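Local coordinates for protein RNase NGR3 (Nicotiana glutinosa, PDB 1VD3) that probably cleaves RNA as a secreted endonuclease of the T2 family, and here holds the nucleotide uridine 2'-monophosphate in its active-site cleft, at residues K35-F40 and M76-P81; S70-T75 and Y112-L117. One frame throughout, in Å; residues are numbered along the deposited sequence.

Contact 1 (K35-F40 and M76-P81); sequences KPDEDF and MEKNWP
The loop 35-40 passes the C-terminal end of helix 73-79 most closely at Pro36 and Lys78, whose CA atoms lie 6.2 Å apart. In this ribonuclease T2 fold the loop leads into strand 41-48 of the antiparallel sheet, and no direct hydrogen bond joins it to the helix end. Pro36 lays CB against CG of Pro81 at 4.3 Å; two rigid, apolar rings suit a place where neither backbone is in regular structure. Pro36 also borders Leu83, which binds AMP in another structure of this protein. Further along, Asp37 OD2 lies against the aliphatic part of Lys78, 3.9 Å from its CD. The lysine chain is extended beyond CG, which carries its ammonium outward, and Lys78 NZ remains 5.2 Å from Asp37 OD1, so any attraction is long-range and probably modest. At the helix end, where carbonyls commonly lack a further helical N-H, Lys78 O takes water. Water 1 accepts from Asp37 N and links it to Lys78 O, though its spacing to that oxygen is doubtfully short. A second water sits 2.8 Å from Phe40 O and, more weakly, 3.3 Å from Lys78 O.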
loop_
_atom_site.group_PDB
_atom_site.type_symbol
_atom_site.label_atom_id
_atom_site.label_comp_id
_atom_site.label_asym_id
_atom_site.label_seq_id
_atom_site.Cartn_x
_atom_site.Cartn_y
_atom_site.Cartn_z
ATOM N N LYS A 35 14.220 7.412 9.145
ATOM C CA LYS A 35 13.716 7.635 7.794
ATOM C C LYS A 35 13.551 6.318 7.035
ATOM O O LYS A 35 14.491 5.529 6.927
ATOM C CB LYS A 35 14.671 8.564 7.038
ATOM C CG LYS A 35 14.241 8.894 5.621
ATOM C CD LYS A 35 15.162 9.937 5.012
ATOM C CE LYS A 35 14.772 10.250 3.577
ATOM N NZ LYS A 35 15.566 11.379 3.020
ATOM N N PRO A 36 12.348 6.063 6.496
ATOM C CA PRO A 36 12.092 4.827 5.752
ATOM C C PRO A 36 12.889 4.719 4.453
ATOM O O PRO A 36 13.380 5.720 3.923
ATOM C CB PRO A 36 10.587 4.885 5.502
ATOM C CG PRO A 36 10.335 6.352 5.369
ATOM C CD PRO A 36 11.150 6.922 6.509
ATOM N N ASP A 37 13.016 3.493 3.955
ATOM C CA ASP A 37 13.723 3.229 2.711
ATOM C C ASP A 37 12.988 3.913 1.568
ATOM O O ASP A 37 11.780 4.140 1.648
ATOM C CB ASP A 37 13.759 1.725 2.411
ATOM C CG ASP A 37 14.508 0.930 3.457
ATOM O OD1 ASP A 37 15.664 1.289 3.760
ATOM O OD2 ASP A 37 13.942 -0.062 3.966
ATOM N N GLU A 38 13.720 4.241 0.509
ATOM C CA GLU A 38 13.113 4.854 -0.660
ATOM C C GLU A 38 12.593 3.686 -1.482
ATOM O O GLU A 38 13.226 3.245 -2.440
ATOM C CB GLU A 38 14.146 5.653 -1.463
ATOM C CG GLU A 38 13.608 6.171 -2.795
ATOM C CD GLU A 38 14.536 7.170 -3.466
ATOM O OE1 GLU A 38 14.702 8.282 -2.925
ATOM O OE2 GLU A 38 15.100 6.844 -4.533
ATOM N N ASP A 39 11.438 3.173 -1.075
ATOM C CA ASP A 39 10.818 2.039 -1.743
ATOM C C ASP A 39 9.340 2.092 -1.374
ATOM O O ASP A 39 8.960 2.773 -0.416
ATOM C CB ASP A 39 11.459 0.740 -1.231
ATOM C CG ASP A 39 10.974 -0.501 -1.968
ATOM O OD1 ASP A 39 10.305 -0.376 -3.016
ATOM O OD2 ASP A 39 11.282 -1.616 -1.495
ATOM N N PHE A 40 8.508 1.396 -2.141
ATOM C CA PHE A 40 7.087 1.383 -1.841
ATOM C C PHE A 40 6.872 0.605 -0.557
ATOM O O PHE A 40 7.495 -0.432 -0.338
ATOM C CB PHE A 40 6.291 0.744 -2.979
ATOM C CG PHE A 40 6.199 1.605 -4.202
ATOM C CD1 PHE A 40 7.243 1.652 -5.117
ATOM C CD2 PHE A 40 5.084 2.412 -4.413
ATOM C CE1 PHE A 40 7.181 2.492 -6.224
ATOM C CE2 PHE A 40 5.013 3.254 -5.513
ATOM C CZ PHE A 40 6.063 3.297 -6.422
ATOM N N MET A 76 8.606 -5.300 9.226
ATOM C CA MET A 76 7.429 -4.454 9.120
ATOM C C MET A 76 7.753 -2.995 9.420
ATOM O O MET A 76 7.164 -2.088 8.830
ATOM C CB MET A 76 6.344 -4.971 10.058
ATOM C CG MET A 76 5.704 -6.258 9.559
ATOM S SD MET A 76 4.609 -7.011 10.753
ATOM C CE MET A 76 3.443 -5.659 11.027
ATOM N N GLU A 77 8.696 -2.763 10.328
ATOM C CA GLU A 77 9.071 -1.390 10.648
ATOM C C GLU A 77 9.641 -0.735 9.402
ATOM O O GLU A 77 9.576 0.481 9.247
ATOM C CB GLU A 77 10.115 -1.358 11.770
ATOM C CG GLU A 77 9.634 -1.972 13.071
ATOM C CD GLU A 77 10.645 -1.829 14.192
ATOM O OE1 GLU A 77 11.835 -2.132 13.967
ATOM O OE2 GLU A 77 10.247 -1.420 15.302
ATOM N N LYS A 78 10.188 -1.549 8.504
ATOM C CA LYS A 78 10.776 -1.021 7.278
ATOM C C LYS A 78 9.894 -1.112 6.037
ATOM O O LYS A 78 10.026 -0.295 5.131
ATOM C CB LYS A 78 12.116 -1.705 6.996
ATOM C CG LYS A 78 13.225 -1.303 7.958
ATOM C CD LYS A 78 14.587 -1.716 7.435
ATOM C CE LYS A 78 15.701 -1.262 8.371
ATOM N NZ LYS A 78 17.054 -1.573 7.821
ATOM N N ASN A 79 9.001 -2.095 5.989
ATOM C CA ASN A 79 8.139 -2.259 4.822
ATOM C C ASN A 79 6.688 -1.850 5.047
ATOM O O ASN A 79 5.900 -1.806 4.097
ATOM C CB ASN A 79 8.176 -3.709 4.328
ATOM C CG ASN A 79 9.553 -4.128 3.847
ATOM O OD1 ASN A 79 10.260 -3.358 3.197
ATOM N ND2 ASN A 79 9.933 -5.362 4.153
ATOM N N TRP A 80 6.343 -1.554 6.298
ATOM C CA TRP A 80 4.983 -1.151 6.650
ATOM C C TRP A 80 5.045 -0.100 7.757
ATOM O O TRP A 80 4.378 -0.217 8.789
ATOM C CB TRP A 80 4.201 -2.365 7.147
ATOM C CG TRP A 80 2.713 -2.189 7.134
ATOM C CD1 TRP A 80 2.018 -1.017 7.233
ATOM C CD2 TRP A 80 1.738 -3.230 7.029
ATOM N NE1 TRP A 80 0.662 -1.267 7.191
ATOM C CE2 TRP A 80 0.466 -2.617 7.070
ATOM C CE3 TRP A 80 1.815 -4.625 6.906
ATOM C CZ2 TRP A 80 -0.724 -3.353 6.992
ATOM C CZ3 TRP A 80 0.631 -5.358 6.831
ATOM C CH2 TRP A 80 -0.621 -4.717 6.874
ATOM N N PRO A 81 5.842 0.954 7.550
ATOM C CA PRO A 81 5.980 2.010 8.552
ATOM C C PRO A 81 4.771 2.927 8.675
ATOM O O PRO A 81 3.933 3.001 7.776
ATOM C CB PRO A 81 7.197 2.772 8.058
ATOM C CG PRO A 81 6.981 2.749 6.573
ATOM C CD PRO A 81 6.590 1.302 6.325
HETATM O O HOH W 1 11.521 1.766 5.102
HETATM O O HOH W 2 9.302 -0.411 1.864
#

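Contact 2 (S70-T75 and Y112-L117); sequences SDLIST and YFQAAL
The carboxamide of Gln114 meets Leu72 through its oxygen, OE1 lying 3.7 Å from Leu72 CD2 and 3.9 Å from Leu72 CD1, so that it faces both methyls. On another side of helix 109-123, the Phe113 ring has one face over which Tyr112 CD2 stands, 3.9 Å above the plane at its centre; at the Tyr112 ring, Phe113 CD1 lies at the edge, in plane. Trp80 meets Phe113 too, their planes inclined at about 45°. Although the CB of Phe113 points toward segment 70-75, its ring leads away into this aromatic cluster and gives the contact little surface.

The packing joins segment 70-75, which runs into helix 73-79, to helix 109-123, in the helical part of the T2 fold. The backbones of the two segments are nearest at Leu72 and Gln114, with CA atoms 8.0 Å apart, close enough for side chains of moderate length. Gln114 CG is anti to the backbone N (chi1 -174°), and a bend at chi2 (70°) brings the amide to Leu72, the two side chains crossing at about a right angle. Leu117, buried, suits its place by offering its methyls to different neighbours: CD1 lies 4.4 Å from CD1 of Leu72 and CD2 4.2 Å from CG2 of Thr75. Thr75, partly exposed like Leu72 and Gln114, presents its methyl to Leu117.

No hydrogen bond crosses here. The bond of Gln114 NE2 to Asp118 OD1 helps set the amide's rotation, while OE1 meets the Leu72 methyls by van der Waals contact, so specificity rests on shape and apolar packing.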
loop_
_atom_site.group_PDB
_atom_site.type_symbol
_atom_site.label_atom_id
_atom_site.label_comp_id
_atom_site.label_asym_id
_atom_site.label_seq_id
_atom_site.Cartn_x
_atom_site.Cartn_y
_atom_site.Cartn_z
ATOM N N SER A 70 6.139 -11.304 16.283
ATOM C CA SER A 70 7.379 -10.815 16.879
ATOM C C SER A 70 8.576 -10.763 15.934
ATOM O O SER A 70 9.263 -9.745 15.842
ATOM C CB SER A 70 7.746 -11.687 18.084
ATOM O OG SER A 70 6.672 -11.758 18.999
ATOM N N ASP A 71 8.826 -11.870 15.247
ATOM C CA ASP A 71 9.956 -11.977 14.331
ATOM C C ASP A 71 9.786 -11.237 13.007
ATOM O O ASP A 71 10.728 -11.138 12.222
ATOM C CB ASP A 71 10.257 -13.455 14.069
ATOM C CG ASP A 71 9.086 -14.187 13.442
ATOM O OD1 ASP A 71 7.934 -13.952 13.868
ATOM O OD2 ASP A 71 9.322 -15.005 12.533
ATOM N N LEU A 72 8.588 -10.716 12.760
ATOM C CA LEU A 72 8.310 -9.982 11.530
ATOM C C LEU A 72 8.349 -8.469 11.763
ATOM O O LEU A 72 8.398 -7.688 10.809
ATOM C CB LEU A 72 6.926 -10.370 10.990
ATOM C CG LEU A 72 6.676 -11.854 10.694
ATOM C CD1 LEU A 72 5.264 -12.027 10.160
ATOM C CD2 LEU A 72 7.693 -12.368 9.685
ATOM N N ILE A 73 8.337 -8.063 13.031
ATOM C CA ILE A 73 8.335 -6.643 13.386
ATOM C C ILE A 73 9.459 -5.813 12.770
ATOM O O ILE A 73 9.209 -4.731 12.245
ATOM C CB ILE A 73 8.395 -6.443 14.922
ATOM C CG1 ILE A 73 7.242 -7.185 15.605
ATOM C CG2 ILE A 73 8.315 -4.953 15.251
ATOM C CD1 ILE A 73 5.878 -6.603 15.336
ATOM N N SER A 74 10.696 -6.298 12.838
ATOM C CA SER A 74 11.806 -5.529 12.280
ATOM C C SER A 74 11.619 -5.284 10.784
ATOM O O SER A 74 11.994 -4.227 10.277
ATOM C CB SER A 74 13.144 -6.232 12.533
ATOM O OG SER A 74 13.234 -7.447 11.819
ATOM N N THR A 75 11.037 -6.255 10.083
ATOM C CA THR A 75 10.803 -6.115 8.646
ATOM C C THR A 75 9.646 -5.157 8.413
ATOM O O THR A 75 9.695 -4.309 7.527
ATOM C CB THR A 75 10.449 -7.466 7.992
ATOM O OG1 THR A 75 11.507 -8.402 8.224
ATOM C CG2 THR A 75 10.258 -7.298 6.487
ATOM N N TYR A 112 -2.081 -12.947 7.879
ATOM C CA TYR A 112 -2.478 -11.651 7.335
ATOM C C TYR A 112 -1.255 -10.773 7.083
ATOM O O TYR A 112 -1.077 -10.218 5.998
ATOM C CB TYR A 112 -3.420 -10.934 8.315
ATOM C CG TYR A 112 -3.875 -9.565 7.846
ATOM C CD1 TYR A 112 -4.819 -9.429 6.823
ATOM C CD2 TYR A 112 -3.342 -8.410 8.408
ATOM C CE1 TYR A 112 -5.217 -8.169 6.374
ATOM C CE2 TYR A 112 -3.729 -7.149 7.968
ATOM C CZ TYR A 112 -4.664 -7.035 6.949
ATOM O OH TYR A 112 -5.025 -5.790 6.503
ATOM N N PHE A 113 -0.410 -10.629 8.093
ATOM C CA PHE A 113 0.769 -9.795 7.912
ATOM C C PHE A 113 1.794 -10.405 6.954
ATOM O O PHE A 113 2.420 -9.689 6.171
ATOM C CB PHE A 113 1.389 -9.467 9.272
ATOM C CG PHE A 113 0.573 -8.493 10.066
ATOM C CD1 PHE A 113 -0.370 -8.933 10.987
ATOM C CD2 PHE A 113 0.699 -7.124 9.840
ATOM C CE1 PHE A 113 -1.181 -8.019 11.673
ATOM C CE2 PHE A 113 -0.106 -6.205 10.518
ATOM C CZ PHE A 113 -1.048 -6.657 11.436
ATOM N N GLN A 114 1.942 -11.725 6.990
ATOM C CA GLN A 114 2.890 -12.389 6.099
ATOM C C GLN A 114 2.428 -12.210 4.652
ATOM O O GLN A 114 3.234 -11.984 3.758
ATOM C CB GLN A 114 2.981 -13.879 6.429
ATOM C CG GLN A 114 4.055 -14.608 5.646
ATOM C CD GLN A 114 5.452 -14.207 6.073
ATOM O OE1 GLN A 114 5.853 -14.438 7.215
ATOM N NE2 GLN A 114 6.204 -13.602 5.160
ATOM N N ALA A 115 1.124 -12.310 4.436
ATOM C CA ALA A 115 0.558 -12.138 3.105
ATOM C C ALA A 115 0.919 -10.757 2.564
ATOM O O ALA A 115 1.384 -10.629 1.437
ATOM C CB ALA A 115 -0.962 -12.300 3.155
ATOM N N ALA A 116 0.703 -9.725 3.376
ATOM C CA ALA A 116 1.012 -8.360 2.967
ATOM C C ALA A 116 2.484 -8.244 2.587
ATOM O O ALA A 116 2.832 -7.679 1.546
ATOM C CB ALA A 116 0.687 -7.388 4.096
ATOM N N LEU A 117 3.349 -8.778 3.443
ATOM C CA LEU A 117 4.782 -8.739 3.190
ATOM C C LEU A 117 5.123 -9.495 1.906
ATOM O O LEU A 117 5.921 -9.019 1.091
ATOM C CB LEU A 117 5.547 -9.345 4.377
ATOM C CG LEU A 117 5.455 -8.574 5.699
ATOM C CD1 LEU A 117 6.118 -9.380 6.804
ATOM C CD2 LEU A 117 6.120 -7.210 5.559
#

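Both contacts use helix 73-79, contact 2 toward its N-terminal side and contact 1 at its end, with centres 12 Å apart. Each is partly buried and has one buried side chain among those that touch, Pro81 or Leu117. They differ in chemistry: contact 1 is a polar loop seam bridged by water beside exposed charged residues, whereas contact 2 is mainly apolar packing on helix 109-123. Alongside them both lies a buried cluster: Met76 CE and Trp80 CZ3 press against Phe113 CD2 at 3.3 and 3.5 Å, and Trp80 also packs on Ala116. Helix 109-123 reaches the loop as well, since its Arg120 forms a salt bridge with Asp39. Their segments alternate along the chain, so the two contacts interlock the sequence.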